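Local coordinates for hypothetical 39.9 kDa protein (Saccharomyces cerevisiae, PDB 2GA8), which acts as an ATP-dependent P-loop kinase that could be involved in assembly of the endoplasmic reticulum membrane, at residues K80-Q83 with P84-A88; N193-L196 with Q197-I201; Y254-S257 with K258-I262. All coordinates share one frame; numbering follows the deposited sequence.

Interaction 1: residues K80-Q83 with P84-A88; sequences KTLQ and PNKVA
Leu82 and Val87 meet across the start of a helix, and two backbone bonds to Gln83 close the turn between them. The apolar part is carried by the forked end of Leu82. With CG anti to the backbone N (chi1 -174°), the leucine reaches the first helical turn: its CG lies 3.6 Å from CG2 of Val87. The Leu82 and Lys86 side chains cross at about a right angle, with Leu82 CD1 a tight 3.5 Å from Lys86 CB. Cutting this leucine back to an alanine is likely to leave Val87 CG2 and the aliphatic root of Lys86 without their apolar partner at the helix start.

The polar part belongs to the backbone. Gln83 occupies the N-cap position, and its carbonyl O accepts the amide of Val87 at 3.0 Å, the C=O...N angle being 161°. Lys86 N adds a weak bond to the same oxygen. The side chain of Gln83 is bent at chi2 and lies side by side with the Pro84 ring, its OE1 3.6 Å from Pro84 CD.

The turn leads from strand 80-81 into helix 84-92, the helix of a beta-alpha-beta unit that strand 109-111 completes. Leu82 packs on Val109 of that strand and Val87 on Tyr111.

Interaction 2: residues N193-L196 with Q197-I201; sequences NNFL and QLCKI. With SO4 (sulfate ion), chain I.
Lys200 NZ donates a hydrogen bond of 2.8 Å to O2 of a sulfate ion, which probably came from the crystallisation liquor. The lysine chain, extended beyond CG, carries the ammonium group out to the ion. Leu196, one turn earlier, borders the same sulfate more loosely, its CD2 3.9 Å from sulfate O1. Lys279 NZ also bonds to the sulfate, and the two lysines together probably offset much of its charge.

Along the backbone the usual i to i+4 bonds run from Asn193 to Lys200, each amide of residues 197 to 200 donating to the carbonyl four positions before it. Lys200 N meets Leu196 O at 2.9 Å. The same Leu196 oxygen also lies against the lysine chain, 3.4 Å from Lys200 CG, so that the aliphatic root of the lysine rests on the preceding turn before the chain leaves for the sulfate.

On another side of the helix, Cys199 and Phe195 form a sulfur-aromatic contact. Cys199 SG is held beside its own backbone N (chi1 -67°), which turns it back toward the preceding turn and the phenylalanine ring. The sulfur comes to 3.7 Å from Phe195 CE2. It stands 4.5 Å from the ring centroid, and its approach is oblique.

Near the helix start, Asn193 OD1 takes a hydrogen bond from Arg127 NH1, and its ND2 bonds to the carbonyls of Asp103 and Phe106. Helix 192-206 is held between two layers: Phe195, which also meets Phe164 edge to face, packs on Ile280 and Leu196 on Thr283 of helix 275-285, while Asn194 and Leu198 reach Ile134 of strand 134-136 and Gln197 touches Val124 of strand 123-125.

Interaction 3: residues Y254-S257 with K258-I262; sequences YCIS and KFTRI
Thr260 turns its side chain back upon Ile256 and Ser257. Its CB lies 3.4 Å from Ser257 O and also touches Ile256 CG2. From there the chain forks: CG2 meets Ile256 CG2 at 3.9 Å, and OG1 accepts a hydrogen bond from Ser257 N at 3.0 Å. A first torsion of -49° sets OG1 beside the threonine's own backbone N and leaves CG2 for the apolar neighbour. One short side chain thus serves both a buried isoleucine and a backbone amide. Ile256 and Thr260 cross at about a right angle.

The backbone closes the turn in the other direction. Thr260 N donates to Ser257 O at 2.9 Å, but stands above the carbonyl plane, 61° out of it, instead of on a lone pair. The serine hydroxyl makes a further bond: with OG placed between the backbone N and the carbonyl carbon (chi1 73°), it accepts Phe259 N at 3.1 Å. It also lies 3.6 Å from Phe259 CB. CG of Lys258 lies over the centre of the Phe259 ring, 3.8 Å above its plane, and the same ring also meets Phe230 edge to face.

Cys255, just before the turn, has its side chain about 2 Å from a bound mercury(II) ion. Beyond the turn, Arg261 bonds to Tyr23 O, Thr229 OG1 and Leu226 O.

Residues 257-260 form a type I beta turn, and the bond from Phe259 N to Ser257 OG is that of an ST turn. Together they redirect the chain sharply where strand 248-256 of the mixed sheet gives way to strand 262-267 of the parallel P-loop kinase core.

In the fold
From the N terminus, the three contacts follow one another in series; none nests within or crosses another. Interaction 1 closes the tight turn from strand 80-81 into helix 84-92, at the outer end of the mixed sheet, its centre about 26 Å from that of the chain. Interaction 2 lies within helix 192-206, which packs against strands of that sheet and against helix 275-285. Interaction 3 closes the turn after strand 248-256, the other outermost strand of the mixed sheet, and leads to strand 262-267 of the parallel sheet. Interactions 2 and 3 come within about 5 Å at their nearest atoms without touching.

Interaction 1: residues K80-Q83 with P84-A88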
ATOM      1  N   LYS A  80      -8.898 -19.836  -2.193  1.00 26.97           N
ATOM      2  CA  LYS A  80      -9.863 -20.678  -2.880  1.00 27.28           C
ATOM      3  C   LYS A  80     -10.253 -19.989  -4.181  1.00 27.80           C
ATOM      4  O   LYS A  80     -10.278 -18.755  -4.265  1.00 27.07           O
ATOM      5  CB  LYS A  80     -11.101 -20.922  -2.006  1.00 29.59           C
ATOM      6  CG  LYS A  80     -12.292 -20.026  -2.308  1.00 32.66           C
ATOM      7  CD  LYS A  80     -13.498 -20.419  -1.459  1.00 35.12           C
ATOM      8  CE  LYS A  80     -14.725 -19.599  -1.826  1.00 35.44           C
ATOM      9  NZ  LYS A  80     -15.120 -19.830  -3.243  1.00 35.94           N
ATOM     10  N   THR A  81     -10.542 -20.787  -5.201  1.00 25.74           N
ATOM     11  CA  THR A  81     -10.920 -20.246  -6.496  1.00 25.72           C
ATOM     12  C   THR A  81     -12.391 -19.867  -6.528  1.00 25.91           C
ATOM     13  O   THR A  81     -13.251 -20.634  -6.091  1.00 26.36           O
ATOM     14  CB  THR A  81     -10.654 -21.273  -7.624  1.00 26.41           C
ATOM     15  OG1 THR A  81      -9.267 -21.623  -7.632  1.00 28.79           O
ATOM     16  CG2 THR A  81     -11.029 -20.696  -8.977  1.00 27.25           C
ATOM     17  N   LEU A  82     -12.678 -18.673  -7.029  1.00 25.27           N
ATOM     18  CA  LEU A  82     -14.055 -18.231  -7.153  1.00 25.43           C
ATOM     19  C   LEU A  82     -14.533 -18.945  -8.408  1.00 26.12           C
ATOM     20  O   LEU A  82     -14.178 -18.556  -9.521  1.00 26.83           O
ATOM     21  CB  LEU A  82     -14.121 -16.715  -7.353  1.00 23.49           C
ATOM     22  CG  LEU A  82     -15.519 -16.088  -7.364  1.00 22.41           C
ATOM     23  CD1 LEU A  82     -16.232 -16.372  -6.042  1.00 23.84           C
ATOM     24  CD2 LEU A  82     -15.400 -14.594  -7.593  1.00 23.52           C
ATOM     25  N   GLN A  83     -15.310 -20.008  -8.224  1.00 28.58           N
ATOM     26  CA  GLN A  83     -15.814 -20.791  -9.346  1.00 29.45           C
ATOM     27  C   GLN A  83     -16.471 -19.919 -10.413  1.00 28.64           C
ATOM     28  O   GLN A  83     -17.098 -18.905 -10.104  1.00 28.88           O
ATOM     29  CB  GLN A  83     -16.803 -21.847  -8.848  1.00 31.06           C
ATOM     30  CG  GLN A  83     -16.182 -22.892  -7.930  1.00 33.81           C
ATOM     31  CD  GLN A  83     -15.011 -23.618  -8.575  1.00 35.90           C
ATOM     32  OE1 GLN A  83     -15.126 -24.146  -9.683  1.00 34.59           O
ATOM     33  NE2 GLN A  83     -13.879 -23.651  -7.879  1.00 36.08           N
ATOM     34  N   PRO A  84     -16.334 -20.310 -11.690  1.00 29.00           N
ATOM     35  CA  PRO A  84     -16.902 -19.578 -12.825  1.00 29.25           C
ATOM     36  C   PRO A  84     -18.321 -19.058 -12.615  1.00 30.29           C
ATOM     37  O   PRO A  84     -18.633 -17.930 -12.994  1.00 30.59           O
ATOM     38  CB  PRO A  84     -16.812 -20.593 -13.957  1.00 29.24           C
ATOM     39  CG  PRO A  84     -15.525 -21.297 -13.642  1.00 28.90           C
ATOM     40  CD  PRO A  84     -15.654 -21.537 -12.151  1.00 27.91           C
ATOM     41  N   ASN A  85     -19.179 -19.875 -12.013  1.00 32.23           N
ATOM     42  CA  ASN A  85     -20.559 -19.464 -11.775  1.00 33.56           C
ATOM     43  C   ASN A  85     -20.629 -18.274 -10.820  1.00 33.81           C
ATOM     44  O   ASN A  85     -21.368 -17.316 -11.058  1.00 33.99           O
ATOM     45  CB  ASN A  85     -21.384 -20.638 -11.225  1.00 36.30           C
ATOM     46  CG  ASN A  85     -20.824 -21.202  -9.928  1.00 36.88           C
ATOM     47  OD1 ASN A  85     -19.697 -21.694  -9.883  1.00 38.40           O
ATOM     48  ND2 ASN A  85     -21.619 -21.138  -8.866  1.00 40.17           N
ATOM     49  N   LYS A  86     -19.850 -18.337  -9.745  1.00 32.53           N
ATOM     50  CA  LYS A  86     -19.823 -17.265  -8.755  1.00 32.27           C
ATOM     51  C   LYS A  86     -19.186 -15.997  -9.320  1.00 29.85           C
ATOM     52  O   LYS A  86     -19.566 -14.887  -8.952  1.00 29.60           O
ATOM     53  CB  LYS A  86     -19.069 -17.728  -7.506  1.00 34.57           C
ATOM     54  CG  LYS A  86     -19.787 -18.819  -6.723  1.00 36.90           C
ATOM     55  CD  LYS A  86     -21.072 -18.292  -6.102  1.00 39.14           C
ATOM     56  CE  LYS A  86     -21.836 -19.389  -5.373  1.00 41.26           C
ATOM     57  NZ  LYS A  86     -22.332 -20.433  -6.312  1.00 42.83           N
ATOM     58  N   VAL A  87     -18.217 -16.166 -10.216  1.00 28.20           N
ATOM     59  CA  VAL A  87     -17.554 -15.027 -10.838  1.00 26.63           C
ATOM     60  C   VAL A  87     -18.570 -14.235 -11.651  1.00 26.75           C
ATOM     61  O   VAL A  87     -18.616 -13.007 -11.587  1.00 24.20           O
ATOM     62  CB  VAL A  87     -16.409 -15.478 -11.777  1.00 26.74           C
ATOM     63  CG1 VAL A  87     -15.830 -14.278 -12.508  1.00 27.06           C
ATOM     64  CG2 VAL A  87     -15.325 -16.177 -10.976  1.00 25.84           C
ATOM     65  N   ALA A  88     -19.392 -14.949 -12.416  1.00 27.16           N
ATOM     66  CA  ALA A  88     -20.409 -14.309 -13.237  1.00 27.48           C
ATOM     67  C   ALA A  88     -21.401 -13.555 -12.355  1.00 27.80           C
ATOM     68  O   ALA A  88     -21.790 -12.429 -12.662  1.00 28.04           O
ATOM     69  CB  ALA A  88     -21.138 -15.358 -14.076  1.00 27.09           C
TER

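Interaction 2: residues N193-L196 with Q197-I201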
ATOM      1  N   ASN A 193      -9.306  -6.551   4.165  1.00  9.63           N
ATOM      2  CA  ASN A 193      -9.109  -7.964   3.836  1.00 12.94           C
ATOM      3  C   ASN A 193      -8.114  -8.104   2.683  1.00 11.88           C
ATOM      4  O   ASN A 193      -7.136  -8.853   2.765  1.00 12.60           O
ATOM      5  CB  ASN A 193     -10.428  -8.615   3.371  1.00 12.16           C
ATOM      6  CG  ASN A 193     -11.602  -8.358   4.313  1.00 15.80           C
ATOM      7  OD1 ASN A 193     -11.701  -7.309   4.937  1.00 15.87           O
ATOM      8  ND2 ASN A 193     -12.521  -9.319   4.381  1.00 13.50           N
ATOM      9  N   ASN A 194      -8.387  -7.392   1.595  1.00 13.04           N
ATOM     10  CA  ASN A 194      -7.526  -7.476   0.425  1.00 11.46           C
ATOM     11  C   ASN A 194      -6.199  -6.749   0.600  1.00 11.61           C
ATOM     12  O   ASN A 194      -5.207  -7.118  -0.027  1.00 12.18           O
ATOM     13  CB  ASN A 194      -8.256  -6.973  -0.830  1.00 11.57           C
ATOM     14  CG  ASN A 194      -8.041  -7.883  -2.029  1.00 13.52           C
ATOM     15  OD1 ASN A 194      -8.081  -7.445  -3.180  1.00 13.22           O
ATOM     16  ND2 ASN A 194      -7.819  -9.162  -1.762  1.00  9.10           N
ATOM     17  N   PHE A 195      -6.160  -5.717   1.440  1.00  9.86           N
ATOM     18  CA  PHE A 195      -4.894  -5.032   1.651  1.00 10.35           C
ATOM     19  C   PHE A 195      -3.978  -5.994   2.406  1.00 10.86           C
ATOM     20  O   PHE A 195      -2.790  -6.114   2.111  1.00  9.76           O
ATOM     21  CB  PHE A 195      -5.068  -3.753   2.463  1.00 11.35           C
ATOM     22  CG  PHE A 195      -3.828  -2.913   2.499  1.00 13.43           C
ATOM     23  CD1 PHE A 195      -3.539  -2.042   1.454  1.00 14.03           C
ATOM     24  CD2 PHE A 195      -2.896  -3.067   3.518  1.00 15.50           C
ATOM     25  CE1 PHE A 195      -2.335  -1.338   1.421  1.00 14.62           C
ATOM     26  CE2 PHE A 195      -1.687  -2.370   3.491  1.00 15.43           C
ATOM     27  CZ  PHE A 195      -1.409  -1.509   2.443  1.00 15.11           C
ATOM     28  N   LEU A 196      -4.537  -6.678   3.397  1.00 12.91           N
ATOM     29  CA  LEU A 196      -3.761  -7.647   4.152  1.00 11.57           C
ATOM     30  C   LEU A 196      -3.280  -8.723   3.179  1.00 12.09           C
ATOM     31  O   LEU A 196      -2.148  -9.196   3.273  1.00 12.59           O
ATOM     32  CB  LEU A 196      -4.617  -8.283   5.252  1.00 14.06           C
ATOM     33  CG  LEU A 196      -3.955  -9.420   6.038  1.00 15.12           C
ATOM     34  CD1 LEU A 196      -2.668  -8.911   6.686  1.00 15.65           C
ATOM     35  CD2 LEU A 196      -4.926  -9.942   7.104  1.00 17.98           C
ATOM     36  N   GLN A 197      -4.132  -9.099   2.227  1.00 11.79           N
ATOM     37  CA  GLN A 197      -3.755 -10.115   1.259  1.00 13.29           C
ATOM     38  C   GLN A 197      -2.590  -9.621   0.404  1.00 12.11           C
ATOM     39  O   GLN A 197      -1.709 -10.397   0.049  1.00 12.49           O
ATOM     40  CB  GLN A 197      -4.945 -10.491   0.371  1.00 13.07           C
ATOM     41  CG  GLN A 197      -4.723 -11.753  -0.458  1.00 15.16           C
ATOM     42  CD  GLN A 197      -4.341 -12.961   0.391  1.00 16.12           C
ATOM     43  OE1 GLN A 197      -4.908 -13.190   1.456  1.00 19.10           O
ATOM     44  NE2 GLN A 197      -3.384 -13.746  -0.092  1.00 18.13           N
ATOM     45  N   LEU A 198      -2.579  -8.335   0.065  1.00 11.93           N
ATOM     46  CA  LEU A 198      -1.462  -7.803  -0.712  1.00 11.92           C
ATOM     47  C   LEU A 198      -0.199  -7.939   0.135  1.00 11.59           C
ATOM     48  O   LEU A 198       0.864  -8.287  -0.375  1.00 12.36           O
ATOM     49  CB  LEU A 198      -1.688  -6.327  -1.070  1.00 11.75           C
ATOM     50  CG  LEU A 198      -0.500  -5.607  -1.725  1.00 11.19           C
ATOM     51  CD1 LEU A 198      -0.141  -6.286  -3.040  1.00 13.00           C
ATOM     52  CD2 LEU A 198      -0.855  -4.136  -1.964  1.00 13.99           C
ATOM     53  N   CYS A 199      -0.312  -7.669   1.432  1.00 11.14           N
ATOM     54  CA  CYS A 199       0.849  -7.780   2.312  1.00 11.00           C
ATOM     55  C   CYS A 199       1.360  -9.214   2.402  1.00 10.40           C
ATOM     56  O   CYS A 199       2.562  -9.429   2.473  1.00 10.79           O
ATOM     57  CB  CYS A 199       0.533  -7.239   3.704  1.00 11.12           C
ATOM     58  SG  CYS A 199       0.256  -5.459   3.705  1.00 12.36           S
ATOM     59  N   LYS A 200       0.454 -10.192   2.377  1.00 11.43           N
ATOM     60  CA  LYS A 200       0.867 -11.599   2.428  1.00 13.33           C
ATOM     61  C   LYS A 200       1.588 -11.961   1.125  1.00 12.18           C
ATOM     62  O   LYS A 200       2.548 -12.729   1.121  1.00 12.95           O
ATOM     63  CB  LYS A 200      -0.345 -12.516   2.597  1.00 12.23           C
ATOM     64  CG  LYS A 200      -1.067 -12.375   3.922  1.00 15.21           C
ATOM     65  CD  LYS A 200      -2.135 -13.458   4.063  1.00 17.55           C
ATOM     66  CE  LYS A 200      -2.767 -13.440   5.442  1.00 19.62           C
ATOM     67  NZ  LYS A 200      -3.763 -14.541   5.587  1.00 21.74           N
ATOM     68  N   ILE A 201       1.098 -11.415   0.017  1.00 11.75           N
ATOM     69  CA  ILE A 201       1.695 -11.656  -1.287  1.00 12.43           C
ATOM     70  C   ILE A 201       3.090 -11.042  -1.302  1.00 11.65           C
ATOM     71  O   ILE A 201       4.051 -11.665  -1.753  1.00 10.85           O
ATOM     72  CB  ILE A 201       0.828 -11.029  -2.408  1.00 13.21           C
ATOM     73  CG1 ILE A 201      -0.448 -11.856  -2.583  1.00 15.24           C
ATOM     74  CG2 ILE A 201       1.620 -10.939  -3.709  1.00 14.30           C
ATOM     75  CD1 ILE A 201      -1.436 -11.272  -3.565  1.00 19.41           C
TER
HETATM   76  S   SO4 I 405      -5.782 -14.432   8.673  1.00 69.67           S
HETATM   77  O1  SO4 I 405      -6.537 -13.185   8.431  1.00 69.10           O
HETATM   78  O2  SO4 I 405      -5.779 -15.247   7.442  1.00 69.34           O
HETATM   79  O3  SO4 I 405      -4.394 -14.104   9.051  1.00 68.30           O
HETATM   80  O4  SO4 I 405      -6.423 -15.192   9.765  1.00 68.64           O

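Interaction 3: residues Y254-S257 with K258-I262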
ATOM      1  N   TYR A 254      -0.671   0.865  -9.945  1.00 19.65           N
ATOM      2  CA  TYR A 254       0.703   0.671  -9.524  1.00 18.42           C
ATOM      3  C   TYR A 254       1.129  -0.755  -9.827  1.00 18.14           C
ATOM      4  O   TYR A 254       0.429  -1.705  -9.487  1.00 19.28           O
ATOM      5  CB  TYR A 254       0.836   0.951  -8.026  1.00 19.10           C
ATOM      6  CG  TYR A 254       0.295   2.304  -7.627  1.00 22.58           C
ATOM      7  CD1 TYR A 254       1.065   3.457  -7.774  1.00 23.67           C
ATOM      8  CD2 TYR A 254      -1.007   2.437  -7.143  1.00 20.54           C
ATOM      9  CE1 TYR A 254       0.549   4.711  -7.447  1.00 25.14           C
ATOM     10  CE2 TYR A 254      -1.531   3.677  -6.820  1.00 22.68           C
ATOM     11  CZ  TYR A 254      -0.750   4.810  -6.974  1.00 24.36           C
ATOM     12  OH  TYR A 254      -1.272   6.042  -6.656  1.00 26.29           O
ATOM     13  N   CYS A 255       2.267  -0.897 -10.494  1.00 15.45           N
ATOM     14  CA  CYS A 255       2.777  -2.217 -10.812  1.00 15.56           C
ATOM     15  C   CYS A 255       4.023  -2.520 -10.003  1.00 13.67           C
ATOM     16  O   CYS A 255       4.969  -1.729  -9.976  1.00 13.82           O
ATOM     17  CB  CYS A 255       3.138  -2.340 -12.291  1.00 17.31           C
ATOM     18  SG  CYS A 255       3.932  -3.935 -12.651  1.00 21.93           S
ATOM     19  N   ILE A 256       4.012  -3.665  -9.333  1.00 12.61           N
ATOM     20  CA  ILE A 256       5.158  -4.111  -8.560  1.00 13.02           C
ATOM     21  C   ILE A 256       5.678  -5.294  -9.364  1.00 12.72           C
ATOM     22  O   ILE A 256       5.032  -6.341  -9.421  1.00 13.58           O
ATOM     23  CB  ILE A 256       4.743  -4.579  -7.153  1.00 12.00           C
ATOM     24  CG1 ILE A 256       4.148  -3.404  -6.378  1.00 12.46           C
ATOM     25  CG2 ILE A 256       5.942  -5.150  -6.415  1.00 12.11           C
ATOM     26  CD1 ILE A 256       3.517  -3.799  -5.061  1.00 13.42           C
ATOM     27  N   SER A 257       6.837  -5.121  -9.993  1.00 12.08           N
ATOM     28  CA  SER A 257       7.418  -6.169 -10.831  1.00 12.48           C
ATOM     29  C   SER A 257       8.641  -6.829 -10.216  1.00 12.70           C
ATOM     30  O   SER A 257       9.032  -6.522  -9.089  1.00 11.29           O
ATOM     31  CB  SER A 257       7.830  -5.585 -12.184  1.00 14.01           C
ATOM     32  OG  SER A 257       8.989  -4.777 -12.031  1.00 14.21           O
ATOM     33  N   LYS A 258       9.258  -7.727 -10.979  1.00 12.95           N
ATOM     34  CA  LYS A 258      10.459  -8.411 -10.517  1.00 13.86           C
ATOM     35  C   LYS A 258      11.559  -7.385 -10.238  1.00 14.57           C
ATOM     36  O   LYS A 258      12.479  -7.648  -9.467  1.00 15.39           O
ATOM     37  CB  LYS A 258      10.952  -9.410 -11.572  1.00 14.65           C
ATOM     38  CG  LYS A 258      11.342  -8.768 -12.908  1.00 15.85           C
ATOM     39  CD  LYS A 258      11.961  -9.780 -13.878  1.00 17.36           C
ATOM     40  CE  LYS A 258      10.967 -10.865 -14.280  1.00 16.10           C
ATOM     41  NZ  LYS A 258       9.792 -10.321 -15.018  1.00 17.40           N
ATOM     42  N   PHE A 259      11.459  -6.211 -10.853  1.00 13.85           N
ATOM     43  CA  PHE A 259      12.479  -5.182 -10.653  1.00 14.05           C
ATOM     44  C   PHE A 259      12.275  -4.373  -9.385  1.00 12.83           C
ATOM     45  O   PHE A 259      13.193  -3.701  -8.921  1.00 12.82           O
ATOM     46  CB  PHE A 259      12.534  -4.255 -11.867  1.00 14.38           C
ATOM     47  CG  PHE A 259      12.950  -4.951 -13.124  1.00 17.72           C
ATOM     48  CD1 PHE A 259      14.236  -5.462 -13.252  1.00 17.21           C
ATOM     49  CD2 PHE A 259      12.043  -5.147 -14.159  1.00 18.50           C
ATOM     50  CE1 PHE A 259      14.615  -6.165 -14.393  1.00 19.68           C
ATOM     51  CE2 PHE A 259      12.409  -5.846 -15.300  1.00 19.61           C
ATOM     52  CZ  PHE A 259      13.699  -6.358 -15.416  1.00 19.42           C
ATOM     53  N   THR A 260      11.074  -4.444  -8.822  1.00 13.32           N
ATOM     54  CA  THR A 260      10.774  -3.713  -7.597  1.00 11.87           C
ATOM     55  C   THR A 260      11.398  -4.431  -6.402  1.00 12.00           C
ATOM     56  O   THR A 260      10.936  -5.500  -6.001  1.00 13.01           O
ATOM     57  CB  THR A 260       9.259  -3.611  -7.370  1.00 12.04           C
ATOM     58  OG1 THR A 260       8.619  -3.153  -8.573  1.00 10.73           O
ATOM     59  CG2 THR A 260       8.967  -2.638  -6.245  1.00 10.26           C
ATOM     60  N   ARG A 261      12.443  -3.836  -5.831  1.00  8.99           N
ATOM     61  CA  ARG A 261      13.126  -4.434  -4.690  1.00  9.65           C
ATOM     62  C   ARG A 261      12.844  -3.670  -3.395  1.00  9.04           C
ATOM     63  O   ARG A 261      13.264  -4.078  -2.314  1.00 10.01           O
ATOM     64  CB  ARG A 261      14.632  -4.485  -4.963  1.00 12.02           C
ATOM     65  CG  ARG A 261      14.987  -5.175  -6.277  1.00 11.98           C
ATOM     66  CD  ARG A 261      14.598  -6.658  -6.281  1.00 11.95           C
ATOM     67  NE  ARG A 261      15.537  -7.483  -5.522  1.00 12.98           N
ATOM     68  CZ  ARG A 261      16.734  -7.864  -5.969  1.00 13.23           C
ATOM     69  NH1 ARG A 261      17.140  -7.507  -7.182  1.00 12.65           N
ATOM     70  NH2 ARG A 261      17.539  -8.580  -5.192  1.00 15.62           N
ATOM     71  N   ILE A 262      12.136  -2.554  -3.528  1.00 10.52           N
ATOM     72  CA  ILE A 262      11.770  -1.716  -2.396  1.00 11.42           C
ATOM     73  C   ILE A 262      10.313  -1.312  -2.598  1.00 11.80           C
ATOM     74  O   ILE A 262       9.958  -0.753  -3.635  1.00 10.08           O
ATOM     75  CB  ILE A 262      12.650  -0.443  -2.336  1.00 11.46           C
ATOM     76  CG1 ILE A 262      14.093  -0.828  -2.012  1.00 11.92           C
ATOM     77  CG2 ILE A 262      12.111   0.529  -1.297  1.00 11.51           C
ATOM     78  CD1 ILE A 262      15.081   0.288  -2.234  1.00 15.95           C
TER